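Local coordinates for protein enoyl-CoA hydratase (Bacillus halodurans, PDB 3LKE) that probably acts as an enoyl-CoA hydratase of the crotonase family, adding water across the double bond of enoyl-CoA thioesters, at residues V94-T104 against K216-L227. Sequence-based numbering, arbitrary orientation.
Sequences VLEIFTSPKVT and KKLLKGKAAEEL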
loop_
_atom_site.group_PDB
_atom_site.type_symbol
_atom_site.label_atom_id
_atom_site.label_comp_id
_atom_site.label_asym_id
_atom_site.label_seq_id
_atom_site.Cartn_x
_atom_site.Cartn_y
_atom_site.Cartn_z
ATOM N N VAL A 94 15.610 -8.378 13.361
ATOM C CA VAL A 94 14.692 -7.685 12.438
ATOM C C VAL A 94 13.837 -6.631 13.155
ATOM O O VAL A 94 13.691 -5.496 12.693
ATOM C CB VAL A 94 13.762 -8.678 11.689
ATOM C CG1 VAL A 94 12.711 -7.911 10.882
ATOM C CG2 VAL A 94 14.577 -9.600 10.787
ATOM N N LEU A 95 13.271 -7.018 14.290
ATOM C CA LEU A 95 12.357 -6.154 15.025
ATOM C C LEU A 95 13.104 -4.943 15.586
ATOM O O LEU A 95 12.611 -3.822 15.536
ATOM C CB LEU A 95 11.665 -6.953 16.136
ATOM C CG LEU A 95 10.479 -6.290 16.836
ATOM C CD1 LEU A 95 9.454 -5.828 15.818
ATOM C CD2 LEU A 95 9.872 -7.275 17.842
ATOM N N GLU A 96 14.308 -5.183 16.099
ATOM C CA GLU A 96 15.147 -4.120 16.682
ATOM C C GLU A 96 15.688 -3.127 15.659
ATOM O O GLU A 96 15.886 -1.957 15.963
ATOM C CB GLU A 96 16.299 -4.737 17.475
ATOM C CG GLU A 96 15.832 -5.663 18.566
ATOM C CD GLU A 96 15.834 -5.011 19.927
ATOM O OE1 GLU A 96 16.094 -3.787 20.009
ATOM O OE2 GLU A 96 15.567 -5.731 20.910
ATOM N N ILE A 97 15.915 -3.585 14.435
ATOM C CA ILE A 97 16.225 -2.652 13.362
ATOM C C ILE A 97 14.977 -1.833 13.075
ATOM O O ILE A 97 15.020 -0.612 13.075
ATOM C CB ILE A 97 16.660 -3.381 12.079
ATOM C CG1 ILE A 97 17.982 -4.112 12.321
ATOM C CG2 ILE A 97 16.812 -2.397 10.907
ATOM C CD1 ILE A 97 18.382 -5.030 11.189
ATOM N N PHE A 98 13.865 -2.524 12.854
ATOM C CA PHE A 98 12.623 -1.861 12.497
ATOM C C PHE A 98 12.223 -0.781 13.494
ATOM O O PHE A 98 11.742 0.278 13.107
ATOM C CB PHE A 98 11.492 -2.879 12.386
ATOM C CG PHE A 98 10.237 -2.307 11.792
ATOM C CD1 PHE A 98 10.128 -2.111 10.424
ATOM C CD2 PHE A 98 9.161 -1.976 12.600
ATOM C CE1 PHE A 98 8.962 -1.592 9.875
ATOM C CE2 PHE A 98 7.986 -1.447 12.048
ATOM C CZ PHE A 98 7.894 -1.263 10.692
ATOM N N THR A 99 12.407 -1.053 14.780
ATOM C CA THR A 99 11.979 -0.110 15.805
ATOM C C THR A 99 13.102 0.834 16.230
ATOM O O THR A 99 12.973 1.554 17.220
ATOM C CB THR A 99 11.432 -0.821 17.065
ATOM O OG1 THR A 99 12.418 -1.726 17.587
ATOM C CG2 THR A 99 10.151 -1.605 16.754
ATOM N N SER A 100 14.213 0.822 15.504
ATOM C CA SER A 100 15.294 1.753 15.823
ATOM C C SER A 100 14.824 3.197 15.698
ATOM O O SER A 100 14.145 3.546 14.735
ATOM C CB SER A 100 16.485 1.543 14.899
ATOM O OG SER A 100 17.502 2.506 15.171
ATOM N N PRO A 101 15.184 4.046 16.674
ATOM C CA PRO A 101 14.928 5.492 16.604
ATOM C C PRO A 101 15.919 6.233 15.701
ATOM O O PRO A 101 15.701 7.399 15.348
ATOM C CB PRO A 101 15.114 5.942 18.055
ATOM C CG PRO A 101 16.139 4.980 18.600
ATOM C CD PRO A 101 15.818 3.651 17.949
ATOM N N LYS A 102 17.001 5.552 15.320
ATOM C CA LYS A 102 18.032 6.139 14.476
ATOM C C LYS A 102 17.699 5.894 13.019
ATOM O O LYS A 102 16.960 4.959 12.699
ATOM C CB LYS A 102 19.394 5.494 14.776
ATOM C CG LYS A 102 19.664 5.304 16.254
ATOM C CD LYS A 102 19.680 6.641 16.960
ATOM C CE LYS A 102 20.008 6.483 18.441
ATOM N NZ LYS A 102 20.144 7.819 19.091
ATOM N N VAL A 103 18.237 6.722 12.131
ATOM C CA VAL A 103 18.086 6.449 10.709
ATOM C C VAL A 103 18.908 5.203 10.401
ATOM O O VAL A 103 20.098 5.137 10.722
ATOM C CB VAL A 103 18.561 7.605 9.819
ATOM C CG1 VAL A 103 18.502 7.186 8.367
ATOM C CG2 VAL A 103 17.729 8.872 10.068
ATOM N N THR A 104 18.277 4.221 9.770
ATOM C CA THR A 104 18.935 2.946 9.507
ATOM C C THR A 104 19.169 2.744 8.005
ATOM O O THR A 104 18.262 2.917 7.189
ATOM C CB THR A 104 18.111 1.779 10.091
ATOM O OG1 THR A 104 16.779 1.840 9.561
ATOM C CG2 THR A 104 18.055 1.889 11.596
ATOM N N LYS A 216 9.812 8.840 12.988
ATOM C CA LYS A 216 9.750 7.408 12.729
ATOM C C LYS A 216 8.607 6.734 13.485
ATOM O O LYS A 216 7.879 5.910 12.929
ATOM C CB LYS A 216 11.101 6.748 13.044
ATOM C CG LYS A 216 12.178 7.150 12.068
ATOM C CD LYS A 216 13.448 6.312 12.298
ATOM C CE LYS A 216 13.198 4.841 11.986
ATOM N NZ LYS A 216 14.513 4.114 11.859
ATOM N N LYS A 217 8.444 7.098 14.752
ATOM C CA LYS A 217 7.396 6.525 15.585
ATOM C C LYS A 217 6.014 6.791 14.972
ATOM O O LYS A 217 5.165 5.891 14.891
ATOM C CB LYS A 217 7.489 7.123 16.993
ATOM C CG LYS A 217 6.477 6.585 17.996
ATOM C CD LYS A 217 6.492 7.436 19.269
ATOM C CE LYS A 217 5.410 7.000 20.247
ATOM N NZ LYS A 217 5.446 7.788 21.512
ATOM N N LEU A 218 5.800 8.021 14.526
ATOM C CA LEU A 218 4.510 8.384 13.925
ATOM C C LEU A 218 4.283 7.624 12.622
ATOM O O LEU A 218 3.220 7.041 12.397
ATOM C CB LEU A 218 4.432 9.888 13.682
ATOM C CG LEU A 218 4.278 10.736 14.949
ATOM C CD1 LEU A 218 4.612 12.168 14.648
ATOM C CD2 LEU A 218 2.869 10.604 15.534
ATOM N N LEU A 219 5.294 7.607 11.769
ATOM C CA LEU A 219 5.146 6.967 10.464
ATOM C C LEU A 219 4.818 5.484 10.582
ATOM O O LEU A 219 4.019 4.940 9.805
ATOM C CB LEU A 219 6.414 7.159 9.636
ATOM C CG LEU A 219 6.703 8.569 9.119
ATOM C CD1 LEU A 219 8.065 8.590 8.468
ATOM C CD2 LEU A 219 5.649 9.057 8.119
ATOM N N LYS A 220 5.441 4.825 11.553
ATOM C CA LYS A 220 5.239 3.398 11.744
ATOM C C LYS A 220 3.913 3.051 12.407
ATOM O O LYS A 220 3.375 1.981 12.180
ATOM C CB LYS A 220 6.399 2.800 12.534
ATOM C CG LYS A 220 7.671 2.748 11.718
ATOM C CD LYS A 220 8.911 2.536 12.601
ATOM C CE LYS A 220 10.177 2.554 11.762
ATOM N NZ LYS A 220 10.273 1.347 10.900
ATOM N N GLY A 221 3.400 3.951 13.237
ATOM C CA GLY A 221 2.113 3.714 13.868
ATOM C C GLY A 221 2.122 2.396 14.617
ATOM O O GLY A 221 2.957 2.180 15.498
ATOM N N LYS A 222 1.208 1.502 14.245
ATOM C CA LYS A 222 1.061 0.211 14.910
ATOM C C LYS A 222 1.846 -0.915 14.233
ATOM O O LYS A 222 1.726 -2.080 14.617
ATOM C CB LYS A 222 -0.421 -0.172 14.960
ATOM C CG LYS A 222 -1.277 0.833 15.702
ATOM C CD LYS A 222 -0.830 0.952 17.152
ATOM C CE LYS A 222 -1.525 2.115 17.856
ATOM N NZ LYS A 222 -3.011 1.989 17.803
ATOM N N ALA A 223 2.644 -0.566 13.228
ATOM C CA ALA A 223 3.329 -1.566 12.417
ATOM C C ALA A 223 4.275 -2.457 13.222
ATOM O O ALA A 223 4.403 -3.644 12.941
ATOM C CB ALA A 223 4.066 -0.899 11.258
ATOM N N ALA A 224 4.935 -1.899 14.228
ATOM C CA ALA A 224 5.888 -2.704 14.985
ATOM C C ALA A 224 5.194 -3.874 15.682
ATOM O O ALA A 224 5.736 -4.978 15.753
ATOM C CB ALA A 224 6.647 -1.844 15.985
ATOM N N GLU A 225 3.989 -3.637 16.199
ATOM C CA GLU A 225 3.244 -4.698 16.869
ATOM C C GLU A 225 2.812 -5.754 15.859
ATOM O O GLU A 225 2.875 -6.961 16.123
ATOM C CB GLU A 225 2.023 -4.128 17.594
ATOM C CG GLU A 225 1.176 -5.184 18.276
ATOM C CD GLU A 225 1.970 -6.003 19.278
ATOM O OE1 GLU A 225 2.788 -5.407 20.016
ATOM O OE2 GLU A 225 1.771 -7.238 19.327
ATOM N N GLU A 226 2.380 -5.289 14.692
ATOM C CA GLU A 226 1.991 -6.178 13.615
ATOM C C GLU A 226 3.151 -7.034 13.121
ATOM O O GLU A 226 2.973 -8.215 12.831
ATOM C CB GLU A 226 1.387 -5.371 12.467
ATOM C CG GLU A 226 0.165 -4.603 12.900
ATOM C CD GLU A 226 -0.836 -5.483 13.625
ATOM O OE1 GLU A 226 -1.343 -6.447 13.007
ATOM O OE2 GLU A 226 -1.112 -5.214 14.818
ATOM N N LEU A 227 4.327 -6.426 13.002
ATOM C CA LEU A 227 5.522 -7.156 12.588
ATOM C C LEU A 227 5.858 -8.211 13.643
ATOM O O LEU A 227 6.167 -9.371 13.329
ATOM C CB LEU A 227 6.702 -6.188 12.399
ATOM C CG LEU A 227 8.073 -6.832 12.158
ATOM C CD1 LEU A 227 8.008 -7.828 10.983
ATOM C CD2 LEU A 227 9.118 -5.753 11.920
HETATM O O HOH W 1 14.650 1.293 11.225
#
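A helix-to-strand connection, from the end of helix 81-98 into strand 103-108, meets the break between helices 209-220 and 223-241 through Phe-98 and two lysines. Phe-98 is a knob among Lys-220, Ala-223, Ala-224 and Leu-227. The ring, swung opposite the backbone N (chi1 -170°), reaches segment 216-227: Lys-220 NZ lies 3.4 Å from the ring centroid, 12° off the normal, a cation-pi contact, while Leu-227 CD2 makes a CH-pi contact over the opposite face and Ala-223 CB abuts the edge. The same Lys-220 NZ donates to Phe-98 O (2.9 Å), so one ammonium serves ring and carbonyl alike. In this crotonase-like fold the turn between the two later helices lies over the end of helix 81-98 and the loop leading into the central sheet, the short segments 94-98 and 223-227 running antiparallel at 173°. Further along, Lys-216, bent at chi3, sends NZ to Lys-102 O (2.7 Å) and Ser-100 O (3.0 Å), the latter approached from above the carbonyl plane. A water accepts from this NZ and donates to Ile-97 O, and Asp-124 adds a salt bridge. A methionine in place of Lys-216 would probably leave both carbonyls and the Asp-124 carboxylate without their ammonium partner. Thr-99 CG2 meets Ala-224 CB at 3.6 Å.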